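Local coordinates for protein BT_4661 (Bacteroides thetaiotaomicron, PDB 4AK2) that binds heparin and heparan sulfate at the cell surface, probably holding the polysaccharide for the products of the heparin utilisation locus, through the ligand-binding domain described here, at residues L16-I21 and E126-V131; D26-E31 and V111-S116; S38-P43 and Q78-G83; Y242-M247 and W275-F280. One frame throughout, in Å; residues are numbered along the deposited sequence.

Contact 1. Residues L16-I21 and E126-V131; sequences LGLTPI and EYTPFV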
loop_
_atom_site.group_PDB
_atom_site.type_symbol
_atom_site.label_atom_id
_atom_site.label_comp_id
_atom_site.label_asym_id
_atom_site.label_seq_id
_atom_site.Cartn_x
_atom_site.Cartn_y
_atom_site.Cartn_z
ATOM N N LEU A 16 -8.644 2.309 -12.232
ATOM C CA LEU A 16 -9.775 2.246 -11.310
ATOM C C LEU A 16 -10.832 3.299 -11.634
ATOM O O LEU A 16 -11.847 3.325 -10.967
ATOM C CB LEU A 16 -9.317 2.408 -9.837
ATOM C CG LEU A 16 -8.178 1.508 -9.296
ATOM C CD1 LEU A 16 -7.924 1.777 -7.821
ATOM C CD2 LEU A 16 -8.548 0.065 -9.494
ATOM N N GLY A 17 -10.592 4.144 -12.647
ATOM C CA GLY A 17 -11.531 5.225 -13.006
ATOM C C GLY A 17 -11.472 6.426 -12.073
ATOM O O GLY A 17 -12.380 7.269 -12.070
ATOM N N LEU A 18 -10.392 6.503 -11.283
ATOM C CA LEU A 18 -10.200 7.581 -10.332
ATOM C C LEU A 18 -9.516 8.790 -10.967
ATOM O O LEU A 18 -8.459 8.619 -11.636
ATOM C CB LEU A 18 -9.412 7.089 -9.112
ATOM C CG LEU A 18 -10.121 5.995 -8.299
ATOM C CD1 LEU A 18 -9.187 5.409 -7.276
ATOM C CD2 LEU A 18 -11.341 6.634 -7.614
ATOM N N THR A 19 -10.085 9.996 -10.769
ATOM C CA THR A 19 -9.534 11.180 -11.398
ATOM C C THR A 19 -9.592 12.352 -10.434
ATOM O O THR A 19 -10.412 12.336 -9.499
ATOM C CB THR A 19 -10.328 11.594 -12.648
ATOM O OG1 THR A 19 -11.691 11.825 -12.286
ATOM C CG2 THR A 19 -10.226 10.530 -13.736
ATOM N N PRO A 20 -8.736 13.384 -10.642
ATOM C CA PRO A 20 -7.619 13.373 -11.593
ATOM C C PRO A 20 -6.536 12.440 -11.042
ATOM O O PRO A 20 -6.460 12.205 -9.821
ATOM C CB PRO A 20 -7.137 14.815 -11.594
ATOM C CG PRO A 20 -7.480 15.295 -10.219
ATOM C CD PRO A 20 -8.799 14.640 -9.859
ATOM N N ILE A 21 -5.695 11.931 -11.940
ATOM C CA ILE A 21 -4.770 10.869 -11.495
ATOM C C ILE A 21 -3.755 11.305 -10.464
ATOM O O ILE A 21 -3.308 10.504 -9.649
ATOM C CB ILE A 21 -4.107 10.164 -12.666
ATOM C CG1 ILE A 21 -3.204 11.089 -13.499
ATOM C CG2 ILE A 21 -5.132 9.419 -13.477
ATOM C CD1 ILE A 21 -2.259 10.326 -14.424
ATOM N N GLU A 126 -12.756 -5.082 -1.887
ATOM C CA GLU A 126 -12.032 -4.161 -2.734
ATOM C C GLU A 126 -12.071 -2.741 -2.167
ATOM O O GLU A 126 -13.150 -2.136 -2.009
ATOM C CB GLU A 126 -12.618 -4.138 -4.168
ATOM C CG GLU A 126 -12.434 -5.483 -4.853
ATOM C CD GLU A 126 -12.772 -5.464 -6.326
ATOM O OE1 GLU A 126 -13.352 -4.455 -6.793
ATOM O OE2 GLU A 126 -12.490 -6.455 -7.024
ATOM N N TYR A 127 -10.910 -2.176 -1.888
ATOM C CA TYR A 127 -10.787 -0.764 -1.560
ATOM C C TYR A 127 -10.443 -0.048 -2.877
ATOM O O TYR A 127 -9.505 -0.461 -3.580
ATOM C CB TYR A 127 -9.618 -0.558 -0.586
ATOM C CG TYR A 127 -9.889 -1.056 0.826
ATOM C CD1 TYR A 127 -9.693 -2.384 1.185
ATOM C CD2 TYR A 127 -10.375 -0.195 1.797
ATOM C CE1 TYR A 127 -9.938 -2.836 2.460
ATOM C CE2 TYR A 127 -10.637 -0.618 3.087
ATOM C CZ TYR A 127 -10.429 -1.963 3.415
ATOM O OH TYR A 127 -10.713 -2.417 4.704
ATOM N N THR A 128 -11.173 1.004 -3.176
ATOM C CA THR A 128 -10.912 1.782 -4.403
ATOM C C THR A 128 -10.847 3.239 -3.983
ATOM O O THR A 128 -11.913 3.862 -3.801
ATOM C CB THR A 128 -12.032 1.553 -5.437
ATOM O OG1 THR A 128 -12.089 0.167 -5.773
ATOM C CG2 THR A 128 -11.804 2.394 -6.704
ATOM N N PRO A 129 -9.664 3.839 -3.861
ATOM C CA PRO A 129 -8.332 3.296 -4.135
ATOM C C PRO A 129 -7.896 2.309 -3.073
ATOM O O PRO A 129 -8.280 2.376 -1.919
ATOM C CB PRO A 129 -7.440 4.561 -4.067
ATOM C CG PRO A 129 -8.136 5.435 -3.048
ATOM C CD PRO A 129 -9.592 5.229 -3.338
ATOM N N PHE A 130 -7.023 1.403 -3.520
ATOM C CA PHE A 130 -6.404 0.412 -2.603
ATOM C C PHE A 130 -5.092 0.873 -2.041
ATOM O O PHE A 130 -4.458 0.122 -1.274
ATOM C CB PHE A 130 -6.334 -0.976 -3.211
ATOM C CG PHE A 130 -5.422 -1.078 -4.414
ATOM C CD1 PHE A 130 -4.046 -1.369 -4.229
ATOM C CD2 PHE A 130 -5.905 -0.928 -5.723
ATOM C CE1 PHE A 130 -3.211 -1.509 -5.324
ATOM C CE2 PHE A 130 -5.069 -1.052 -6.821
ATOM C CZ PHE A 130 -3.719 -1.335 -6.606
ATOM N N VAL A 131 -4.619 2.070 -2.376
ATOM C CA VAL A 131 -3.467 2.690 -1.750
ATOM C C VAL A 131 -4.016 3.881 -0.956
ATOM O O VAL A 131 -4.541 4.849 -1.563
ATOM C CB VAL A 131 -2.412 3.156 -2.737
ATOM C CG1 VAL A 131 -1.183 3.710 -2.004
ATOM C CG2 VAL A 131 -1.988 1.999 -3.681
#
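Leu16 reaches across to the 126-131 loop with both ends of its side chain. Its CB rests on the methyl of Thr128, CB to CG2 4.0 Å, while CD1 lies 4.0 Å from CD2 of Phe130 and equally close to CA of Pro129. With CG beside the backbone N, the extended chain (chi2 -177°) carries CD1 to Phe130, and the two side chains cross at about a right angle. Thr128 offers its two branches to different partners. CG2, anti to the backbone N, is met by both leucines and is 4.0 Å from CD1 of Leu18, whereas OG1 is hydrogen-bonded to NH1 of Arg29. Leu18 then closes over Pro129: its CD1 stands 3.8 Å from CB of the proline. The peptide bond before Pro129 is cis, a bend that precedes the entry of the chain into strand 131-134. No hydrogen bond crosses between the two loops, and their meeting is apolar, near the surface. Leu16 also touches Gln27 and Arg29 of strand 27-30, so that strand borders the same patch. The arrangement is that of two irregular connections packed together by leucine side chains beside the edge strand of a beta-sheet.

Contact 2. Residues D26-E31 and V111-S116; sequences DQFRIE and VFFHFS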
loop_
_atom_site.group_PDB
_atom_site.type_symbol
_atom_site.label_atom_id
_atom_site.label_comp_id
_atom_site.label_asym_id
_atom_site.label_seq_id
_atom_site.Cartn_x
_atom_site.Cartn_y
_atom_site.Cartn_z
ATOM N N ASP A 26 -0.241 5.815 -8.113
ATOM C CA ASP A 26 -0.256 4.999 -9.326
ATOM C C ASP A 26 -0.571 3.562 -8.933
ATOM O O ASP A 26 0.188 2.950 -8.138
ATOM C CB ASP A 26 1.081 5.097 -10.060
ATOM C CG ASP A 26 1.279 6.419 -10.767
ATOM O OD1 ASP A 26 0.299 7.195 -10.908
ATOM O OD2 ASP A 26 2.427 6.674 -11.202
ATOM N N GLN A 27 -1.698 3.041 -9.384
ATOM C CA GLN A 27 -2.214 1.776 -8.842
ATOM C C GLN A 27 -3.119 1.078 -9.822
ATOM O O GLN A 27 -3.914 1.708 -10.506
ATOM C CB GLN A 27 -2.914 2.051 -7.503
ATOM C CG GLN A 27 -4.254 2.806 -7.632
ATOM C CD GLN A 27 -4.672 3.390 -6.304
ATOM O OE1 GLN A 27 -5.232 2.719 -5.462
ATOM N NE2 GLN A 27 -4.413 4.710 -6.135
ATOM N N PHE A 28 -2.934 -0.247 -9.942
ATOM C CA PHE A 28 -3.603 -1.059 -10.940
ATOM C C PHE A 28 -4.166 -2.315 -10.348
ATOM O O PHE A 28 -3.463 -3.031 -9.651
ATOM C CB PHE A 28 -2.612 -1.401 -12.091
ATOM C CG PHE A 28 -2.156 -0.151 -12.770
ATOM C CD1 PHE A 28 -1.072 0.573 -12.289
ATOM C CD2 PHE A 28 -2.886 0.380 -13.836
ATOM C CE1 PHE A 28 -0.726 1.808 -12.859
ATOM C CE2 PHE A 28 -2.533 1.615 -14.403
ATOM C CZ PHE A 28 -1.489 2.323 -13.910
ATOM N N ARG A 29 -5.438 -2.555 -10.612
ATOM C CA ARG A 29 -6.103 -3.757 -10.165
ATOM C C ARG A 29 -6.172 -4.751 -11.303
ATOM O O ARG A 29 -6.502 -4.412 -12.445
ATOM C CB ARG A 29 -7.533 -3.425 -9.660
ATOM C CG ARG A 29 -8.336 -4.688 -9.322
ATOM C CD ARG A 29 -9.578 -4.351 -8.508
ATOM N NE ARG A 29 -9.226 -3.994 -7.137
ATOM C CZ ARG A 29 -9.687 -2.939 -6.451
ATOM N NH1 ARG A 29 -10.552 -2.021 -6.986
ATOM N NH2 ARG A 29 -9.268 -2.794 -5.202
ATOM N N ILE A 30 -5.890 -6.002 -10.973
ATOM C CA ILE A 30 -6.200 -7.137 -11.844
ATOM C C ILE A 30 -7.531 -7.678 -11.331
ATOM O O ILE A 30 -7.632 -8.096 -10.168
ATOM C CB ILE A 30 -5.099 -8.218 -11.814
ATOM C CG1 ILE A 30 -3.746 -7.598 -12.217
ATOM C CG2 ILE A 30 -5.492 -9.375 -12.725
ATOM C CD1 ILE A 30 -2.898 -7.062 -11.089
ATOM N N GLU A 31 -8.560 -7.626 -12.180
ATOM C CA GLU A 31 -9.917 -7.980 -11.774
ATOM C C GLU A 31 -10.001 -9.440 -11.316
ATOM O O GLU A 31 -9.233 -10.295 -11.763
ATOM C CB GLU A 31 -10.905 -7.744 -12.929
ATOM C CG GLU A 31 -10.755 -8.768 -14.073
ATOM C CD GLU A 31 -11.714 -8.494 -15.243
ATOM O OE1 GLU A 31 -12.879 -8.061 -14.998
ATOM O OE2 GLU A 31 -11.304 -8.697 -16.406
ATOM N N VAL A 111 4.762 2.193 -7.719
ATOM C CA VAL A 111 3.574 1.779 -8.428
ATOM C C VAL A 111 3.007 0.567 -7.709
ATOM O O VAL A 111 3.781 -0.366 -7.385
ATOM C CB VAL A 111 3.816 1.510 -9.932
ATOM C CG1 VAL A 111 2.523 1.084 -10.640
ATOM C CG2 VAL A 111 4.465 2.716 -10.589
ATOM N N PHE A 112 1.711 0.505 -7.491
ATOM C CA PHE A 112 1.072 -0.516 -6.719
ATOM C C PHE A 112 0.125 -1.350 -7.555
ATOM O O PHE A 112 -0.450 -0.869 -8.550
ATOM C CB PHE A 112 0.301 0.124 -5.577
ATOM C CG PHE A 112 1.145 0.935 -4.631
ATOM C CD1 PHE A 112 1.369 2.293 -4.876
ATOM C CD2 PHE A 112 1.632 0.403 -3.436
ATOM C CE1 PHE A 112 2.085 3.065 -3.988
ATOM C CE2 PHE A 112 2.377 1.178 -2.557
ATOM C CZ PHE A 112 2.569 2.548 -2.801
ATOM N N PHE A 113 -0.042 -2.602 -7.133
ATOM C CA PHE A 113 -0.899 -3.577 -7.803
ATOM C C PHE A 113 -1.775 -4.309 -6.838
ATOM O O PHE A 113 -1.346 -4.606 -5.736
ATOM C CB PHE A 113 -0.047 -4.601 -8.600
ATOM C CG PHE A 113 0.714 -3.977 -9.709
ATOM C CD1 PHE A 113 1.964 -3.390 -9.471
ATOM C CD2 PHE A 113 0.199 -3.963 -11.003
ATOM C CE1 PHE A 113 2.680 -2.748 -10.513
ATOM C CE2 PHE A 113 0.893 -3.327 -12.053
ATOM C CZ PHE A 113 2.152 -2.742 -11.816
ATOM N N HIS A 114 -3.009 -4.594 -7.252
ATOM C CA HIS A 114 -3.914 -5.436 -6.455
ATOM C C HIS A 114 -4.478 -6.500 -7.324
ATOM O O HIS A 114 -5.095 -6.221 -8.367
ATOM C CB HIS A 114 -5.095 -4.609 -5.900
ATOM C CG HIS A 114 -6.100 -5.463 -5.121
ATOM N ND1 HIS A 114 -7.426 -5.488 -5.384
ATOM C CD2 HIS A 114 -5.889 -6.371 -4.082
ATOM C CE1 HIS A 114 -8.042 -6.332 -4.536
ATOM N NE2 HIS A 114 -7.106 -6.892 -3.751
ATOM N N PHE A 115 -4.283 -7.760 -6.944
ATOM C CA PHE A 115 -4.853 -8.913 -7.666
ATOM C C PHE A 115 -6.120 -9.268 -6.895
ATOM O O PHE A 115 -6.050 -9.900 -5.834
ATOM C CB PHE A 115 -3.853 -10.055 -7.780
ATOM C CG PHE A 115 -4.190 -11.114 -8.807
ATOM C CD1 PHE A 115 -5.430 -11.185 -9.482
ATOM C CD2 PHE A 115 -3.214 -12.063 -9.111
ATOM C CE1 PHE A 115 -5.676 -12.177 -10.444
ATOM C CE2 PHE A 115 -3.452 -13.060 -10.049
ATOM C CZ PHE A 115 -4.679 -13.111 -10.713
ATOM N N SER A 116 -7.273 -8.866 -7.404
ATOM C CA SER A 116 -8.525 -9.096 -6.692
ATOM C C SER A 116 -8.994 -10.550 -6.833
ATOM O O SER A 116 -8.494 -11.288 -7.686
ATOM C CB SER A 116 -9.607 -8.146 -7.182
ATOM O OG SER A 116 -10.646 -8.168 -6.226
#
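Strands 27-30 and 111-115 run parallel, their axes 4.6 Å apart at an angle of 17°, with Gln27 beside Phe112 and Ile30 beside Phe115. Five backbone hydrogen bonds join the segments, from Phe112 N to Asp26 O at one end to Ser116 N to Ile30 O at the other. The face that carries Arg29 and His114 holds a side-chain bond as well. NE of Arg29 donates to ND1 of His114 over 2.9 Å, nearly straight at 166°, and each partner lies in the plane of the other although the two planes stand 85° apart. The guanidinium chain leaves anti to the backbone N and bends at chi3, bringing NE to the ring edge. With ND1 used as acceptor, the ring proton is probably on NE2. Strand 27-30 is an outermost strand of a four-stranded mixed sheet and its one parallel neighbour is 105-115, whose other flank is taken by antiparallel strand 89-98. On the opposite face Phe28 meets Val111, CD1 to CG1 4.0 Å, and lays its CB against the Phe113 ring, 4.0 Å from CD2. Ile30 turns CG2 to the Phe115 ring, 3.6 Å from CE1. The guanidinium of Arg29 also reaches the 126-131 loop, where NH2 is hydrogen-bonded to Tyr127 O.

Contact 3. Residues S38-P43 and Q78-G83; sequences SVKPVP and QITITG
Gln78 holds the 38-43 loop chiefly by its side chain. Leaving anti to the backbone N (chi1 -176°) and staying extended beyond CG, that chain carries the amide back along the loop to Lys40. There NE2 donates to Lys40 O over 2.8 Å; the acceptor lies near the amide plane and the bond is close to straight at 166°. An alanine in place of Gln78 lacks the amide and would probably leave the Lys40 carbonyl without its donor. At Ile79 the backbone N binds Pro41 O at 2.9 Å, while Ile79 O faces Lys40 CA in a CA-H...O contact of 3.1 Å and has no hydrogen-bonding partner. The side chain of Thr80 heads outward alongside that of Lys40, with OG1 3.7 Å from Lys40 CD; a water links that hydroxyl to Lys40 NZ. Ile81 N reaches the loop through another water, 2.8 Å from Val39 O. Strand 79-82 pairs on its other flank with strand 69-72, and Ile79 and Ile81 touch Phe113 of strand 105-115. With two direct bonds and two water bridges, the chemistry implies a partly hydrated seam: the loop is tied firmly at Gln78 and Ile79, and through water farther along.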
loop_
_atom_site.group_PDB
_atom_site.type_symbol
_atom_site.label_atom_id
_atom_site.label_comp_id
_atom_site.label_asym_id
_atom_site.label_seq_id
_atom_site.Cartn_x
_atom_site.Cartn_y
_atom_site.Cartn_z
ATOM N N SER A 38 -2.502 -9.295 -18.260
ATOM C CA SER A 38 -3.403 -8.348 -18.929
ATOM C C SER A 38 -3.203 -6.913 -18.484
ATOM O O SER A 38 -3.780 -6.013 -19.076
ATOM C CB SER A 38 -4.865 -8.717 -18.732
ATOM O OG SER A 38 -5.227 -8.543 -17.383
ATOM N N VAL A 39 -2.415 -6.688 -17.439
ATOM C CA VAL A 39 -2.279 -5.330 -16.891
ATOM C C VAL A 39 -0.800 -4.985 -16.940
ATOM O O VAL A 39 -0.029 -5.413 -16.075
ATOM C CB VAL A 39 -2.826 -5.259 -15.440
ATOM C CG1 VAL A 39 -2.603 -3.893 -14.823
ATOM C CG2 VAL A 39 -4.319 -5.564 -15.415
ATOM N N LYS A 40 -0.414 -4.217 -17.954
ATOM C CA LYS A 40 0.987 -3.877 -18.206
ATOM C C LYS A 40 1.040 -2.364 -18.377
ATOM O O LYS A 40 1.049 -1.842 -19.501
ATOM C CB LYS A 40 1.522 -4.622 -19.458
ATOM C CG LYS A 40 1.548 -6.136 -19.306
ATOM C CD LYS A 40 2.172 -6.770 -20.544
ATOM C CE LYS A 40 2.216 -8.275 -20.425
ATOM N NZ LYS A 40 2.902 -8.858 -21.617
ATOM N N PRO A 41 1.061 -1.625 -17.268
ATOM C CA PRO A 41 0.860 -0.169 -17.389
ATOM C C PRO A 41 2.039 0.526 -18.037
ATOM O O PRO A 41 3.211 0.164 -17.838
ATOM C CB PRO A 41 0.716 0.314 -15.955
ATOM C CG PRO A 41 0.822 -0.851 -15.095
ATOM C CD PRO A 41 1.068 -2.111 -15.886
ATOM N N VAL A 42 1.694 1.578 -18.778
ATOM C CA VAL A 42 2.698 2.455 -19.356
ATOM C C VAL A 42 2.498 3.870 -18.818
ATOM O O VAL A 42 1.370 4.296 -18.441
ATOM C CB VAL A 42 2.672 2.500 -20.897
ATOM C CG1 VAL A 42 3.131 1.174 -21.505
ATOM C CG2 VAL A 42 1.294 2.939 -21.401
ATOM N N PRO A 43 3.597 4.638 -18.733
ATOM C CA PRO A 43 3.438 5.981 -18.184
ATOM C C PRO A 43 2.641 6.906 -19.103
ATOM O O PRO A 43 2.644 6.779 -20.340
ATOM C CB PRO A 43 4.885 6.446 -18.008
ATOM C CG PRO A 43 5.636 5.690 -19.063
ATOM C CD PRO A 43 4.994 4.332 -19.116
ATOM N N GLN A 78 6.903 0.395 -19.847
ATOM C CA GLN A 78 5.825 -0.564 -19.608
ATOM C C GLN A 78 6.256 -1.524 -18.529
ATOM O O GLN A 78 7.343 -2.120 -18.636
ATOM C CB GLN A 78 5.459 -1.381 -20.883
ATOM C CG GLN A 78 4.260 -2.307 -20.656
ATOM C CD GLN A 78 3.499 -2.734 -21.930
ATOM O OE1 GLN A 78 4.092 -3.207 -22.868
ATOM N NE2 GLN A 78 2.157 -2.593 -21.928
ATOM N N ILE A 79 5.423 -1.670 -17.507
ATOM C CA ILE A 79 5.766 -2.583 -16.405
ATOM C C ILE A 79 5.030 -3.911 -16.596
ATOM O O ILE A 79 3.859 -3.940 -16.988
ATOM C CB ILE A 79 5.284 -2.008 -15.053
ATOM C CG1 ILE A 79 5.865 -0.608 -14.820
ATOM C CG2 ILE A 79 5.545 -2.947 -13.890
ATOM C CD1 ILE A 79 5.211 0.132 -13.671
ATOM N N THR A 80 5.718 -5.018 -16.319
ATOM C CA THR A 80 5.090 -6.333 -16.278
ATOM C C THR A 80 5.358 -6.973 -14.922
ATOM O O THR A 80 6.499 -6.997 -14.455
ATOM C CB THR A 80 5.642 -7.253 -17.399
ATOM O OG1 THR A 80 5.368 -6.630 -18.645
ATOM C CG2 THR A 80 4.973 -8.609 -17.349
ATOM N N ILE A 81 4.295 -7.481 -14.299
ATOM C CA ILE A 81 4.371 -8.152 -13.022
ATOM C C ILE A 81 4.054 -9.628 -13.222
ATOM O O ILE A 81 3.146 -9.984 -13.960
ATOM C CB ILE A 81 3.341 -7.552 -12.012
ATOM C CG1 ILE A 81 3.542 -6.068 -11.876
ATOM C CG2 ILE A 81 3.526 -8.217 -10.655
ATOM C CD1 ILE A 81 4.770 -5.700 -11.090
ATOM N N THR A 82 4.801 -10.481 -12.515
ATOM C CA THR A 82 4.499 -11.917 -12.484
ATOM C C THR A 82 4.501 -12.423 -11.045
ATOM O O THR A 82 5.161 -11.841 -10.172
ATOM C CB THR A 82 5.498 -12.762 -13.313
ATOM O OG1 THR A 82 6.811 -12.604 -12.772
ATOM C CG2 THR A 82 5.475 -12.333 -14.773
ATOM N N GLY A 83 3.746 -13.488 -10.793
ATOM C CA GLY A 83 3.837 -14.222 -9.507
ATOM C C GLY A 83 3.006 -13.618 -8.363
ATOM O O GLY A 83 2.824 -14.249 -7.330
HETATM O O HOH W 1 1.823 -7.495 -15.725
HETATM O O HOH W 2 5.612 -8.027 -21.004
#

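Contact 4. Residues Y242-M247 and W275-F280; sequences YANGAM and WFDTKF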
loop_
_atom_site.group_PDB
_atom_site.type_symbol
_atom_site.label_atom_id
_atom_site.label_comp_id
_atom_site.label_asym_id
_atom_site.label_seq_id
_atom_site.Cartn_x
_atom_site.Cartn_y
_atom_site.Cartn_z
ATOM N N TYR A 242 9.446 11.277 10.477
ATOM C CA TYR A 242 8.145 10.679 10.160
ATOM C C TYR A 242 8.300 9.501 9.189
ATOM O O TYR A 242 9.194 9.519 8.319
ATOM C CB TYR A 242 7.190 11.731 9.557
ATOM C CG TYR A 242 6.604 12.597 10.607
ATOM C CD1 TYR A 242 5.477 12.182 11.312
ATOM C CD2 TYR A 242 7.134 13.867 10.887
ATOM C CE1 TYR A 242 4.907 12.989 12.288
ATOM C CE2 TYR A 242 6.572 14.677 11.863
ATOM C CZ TYR A 242 5.452 14.244 12.548
ATOM O OH TYR A 242 4.905 15.064 13.500
ATOM N N ALA A 243 7.399 8.539 9.299
ATOM C CA ALA A 243 7.303 7.497 8.282
ATOM C C ALA A 243 7.130 8.139 6.907
ATOM O O ALA A 243 6.317 9.085 6.751
ATOM C CB ALA A 243 6.156 6.531 8.530
ATOM N N ASN A 244 7.864 7.637 5.917
ATOM C CA ASN A 244 7.723 8.025 4.535
ATOM C C ASN A 244 7.950 6.740 3.767
ATOM O O ASN A 244 9.097 6.329 3.514
ATOM C CB ASN A 244 8.692 9.141 4.132
ATOM C CG ASN A 244 8.430 9.635 2.753
ATOM O OD1 ASN A 244 8.573 8.897 1.784
ATOM N ND2 ASN A 244 8.003 10.888 2.664
ATOM N N GLY A 245 6.884 6.015 3.517
ATOM C CA GLY A 245 6.981 4.625 3.101
ATOM C C GLY A 245 5.643 3.942 3.091
ATOM O O GLY A 245 4.606 4.596 3.312
ATOM N N ALA A 246 5.613 2.649 2.815
ATOM C CA ALA A 246 4.373 1.935 2.563
ATOM C C ALA A 246 4.279 0.669 3.400
ATOM O O ALA A 246 5.251 -0.118 3.449
ATOM C CB ALA A 246 4.238 1.590 1.088
ATOM N N MET A 247 3.145 0.414 4.021
ATOM C CA MET A 247 2.879 -0.764 4.865
ATOM C C MET A 247 1.775 -1.602 4.311
ATOM O O MET A 247 0.683 -1.089 3.925
ATOM C CB MET A 247 2.591 -0.330 6.309
ATOM C CG MET A 247 2.406 -1.500 7.307
ATOM S SD MET A 247 0.776 -2.287 7.311
ATOM C CE MET A 247 -0.167 -1.056 8.203
ATOM N N TRP A 275 0.263 4.244 2.454
ATOM C CA TRP A 275 1.420 5.006 2.057
ATOM C C TRP A 275 1.506 6.243 2.894
ATOM O O TRP A 275 0.621 7.150 2.754
ATOM C CB TRP A 275 1.394 5.305 0.561
ATOM C CG TRP A 275 2.531 6.122 0.021
ATOM C CD1 TRP A 275 3.656 6.597 0.673
ATOM C CD2 TRP A 275 2.636 6.603 -1.345
ATOM N NE1 TRP A 275 4.456 7.326 -0.208
ATOM C CE2 TRP A 275 3.879 7.364 -1.429
ATOM C CE3 TRP A 275 1.826 6.498 -2.476
ATOM C CZ2 TRP A 275 4.272 7.993 -2.607
ATOM C CZ3 TRP A 275 2.225 7.113 -3.652
ATOM C CH2 TRP A 275 3.435 7.845 -3.720
ATOM N N PHE A 276 2.454 6.354 3.800
ATOM C CA PHE A 276 2.669 7.490 4.689
ATOM C C PHE A 276 3.570 8.500 4.026
ATOM O O PHE A 276 4.657 8.195 3.556
ATOM C CB PHE A 276 3.397 7.039 5.978
ATOM C CG PHE A 276 2.729 5.899 6.693
ATOM C CD1 PHE A 276 1.761 6.101 7.690
ATOM C CD2 PHE A 276 3.118 4.577 6.421
ATOM C CE1 PHE A 276 1.172 5.049 8.356
ATOM C CE2 PHE A 276 2.518 3.523 7.083
ATOM C CZ PHE A 276 1.547 3.742 8.050
ATOM N N ASP A 277 3.119 9.768 3.995
ATOM C CA ASP A 277 3.972 10.891 3.544
ATOM C C ASP A 277 3.377 12.186 4.109
ATOM O O ASP A 277 2.173 12.452 3.939
ATOM C CB ASP A 277 4.006 10.944 2.001
ATOM C CG ASP A 277 5.054 11.874 1.440
ATOM O OD1 ASP A 277 5.246 12.974 1.979
ATOM O OD2 ASP A 277 5.625 11.518 0.389
ATOM N N THR A 278 4.205 12.939 4.816
ATOM C CA THR A 278 3.767 14.225 5.363
ATOM C C THR A 278 3.304 15.239 4.298
ATOM O O THR A 278 2.649 16.225 4.660
ATOM C CB THR A 278 4.854 14.899 6.230
ATOM O OG1 THR A 278 6.061 14.988 5.508
ATOM C CG2 THR A 278 5.070 14.162 7.528
ATOM N N LYS A 279 3.626 15.002 3.029
ATOM C CA LYS A 279 3.201 15.906 1.967
ATOM C C LYS A 279 1.751 15.660 1.556
ATOM O O LYS A 279 1.178 16.479 0.850
ATOM C CB LYS A 279 4.123 15.754 0.731
ATOM C CG LYS A 279 5.554 16.219 0.881
ATOM C CD LYS A 279 5.625 17.608 1.449
ATOM N N PHE A 280 1.142 14.570 2.003
ATOM C CA PHE A 280 -0.231 14.239 1.592
ATOM C C PHE A 280 -1.262 15.070 2.348
ATOM O O PHE A 280 -1.267 15.104 3.585
ATOM C CB PHE A 280 -0.561 12.746 1.819
ATOM C CG PHE A 280 0.171 11.777 0.901
ATOM C CD1 PHE A 280 0.478 12.102 -0.417
ATOM C CD2 PHE A 280 0.610 10.510 1.360
ATOM C CE1 PHE A 280 1.153 11.235 -1.255
ATOM C CE2 PHE A 280 1.256 9.619 0.503
ATOM C CZ PHE A 280 1.540 9.985 -0.790
HETATM O O HOH W 3 6.704 11.601 5.484
HETATM O O HOH W 4 6.701 9.093 -0.237
HETATM O O HOH W 5 8.134 12.581 0.066
#
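Asn244 and Asp277 run next to each other in the same direction, with amide and carboxylate planes 60° apart. Followed outward, Asp277 CB lies against a face of the Phe280 ring, and CG comes 3.3 Å from Asn244 ND2. OD1 turns back to accept from Lys279 N at 2.8 Å, forming an Asx turn at the start of the type I turn 277-280. OD2 accepts from two waters: one is also held by Asn244 OD1 and Trp275 NE1, the other by Asn244 ND2. An alanine at Asp277 would remove the carboxylate and is likely to leave Lys279 N without its acceptor and both waters without one of their partners. Next to this polar corner the backbones pair antiparallel. Gly245 N donates to Phe276 O at 3.1 Å, and Phe276 N returns a bond of 2.8 Å to Gly245 O. On the face bearing Phe276, its CE2 meets Met247 CB at 3.9 Å, ring edge on. Thr278 CG2 comes obliquely to the Tyr242 ring in an off-centre CH-pi contact. The pairing joins strands 241-254 and 268-276 of the larger mixed sheet; strand 131-134 runs parallel on the other flank of 268-276, and Tyr166 of strand 163-168 packs against Phe276.

From the N terminus, residues 16-21 wait longest for a partner: contact 1 closes when 126-131 arrives, and its loop encloses contacts 2 and 3. Contact 2 is nested within it, pairing strand 27-30 with 105-115, and contact 3 is nested in turn, placing 38-43 beside strand 79-82. Phe28 packs on Pro41 and Ile30 on Val39, which links contacts 2 and 3, while Ser116 and Glu126 are probably hydrogen-bonded between contacts 2 and 1. Contact 4 follows in series and crosses none of them. It belongs to the larger mixed sheet, reached through Val131 against Trp275 and through Phe112, which touches both Trp275 and Ala246.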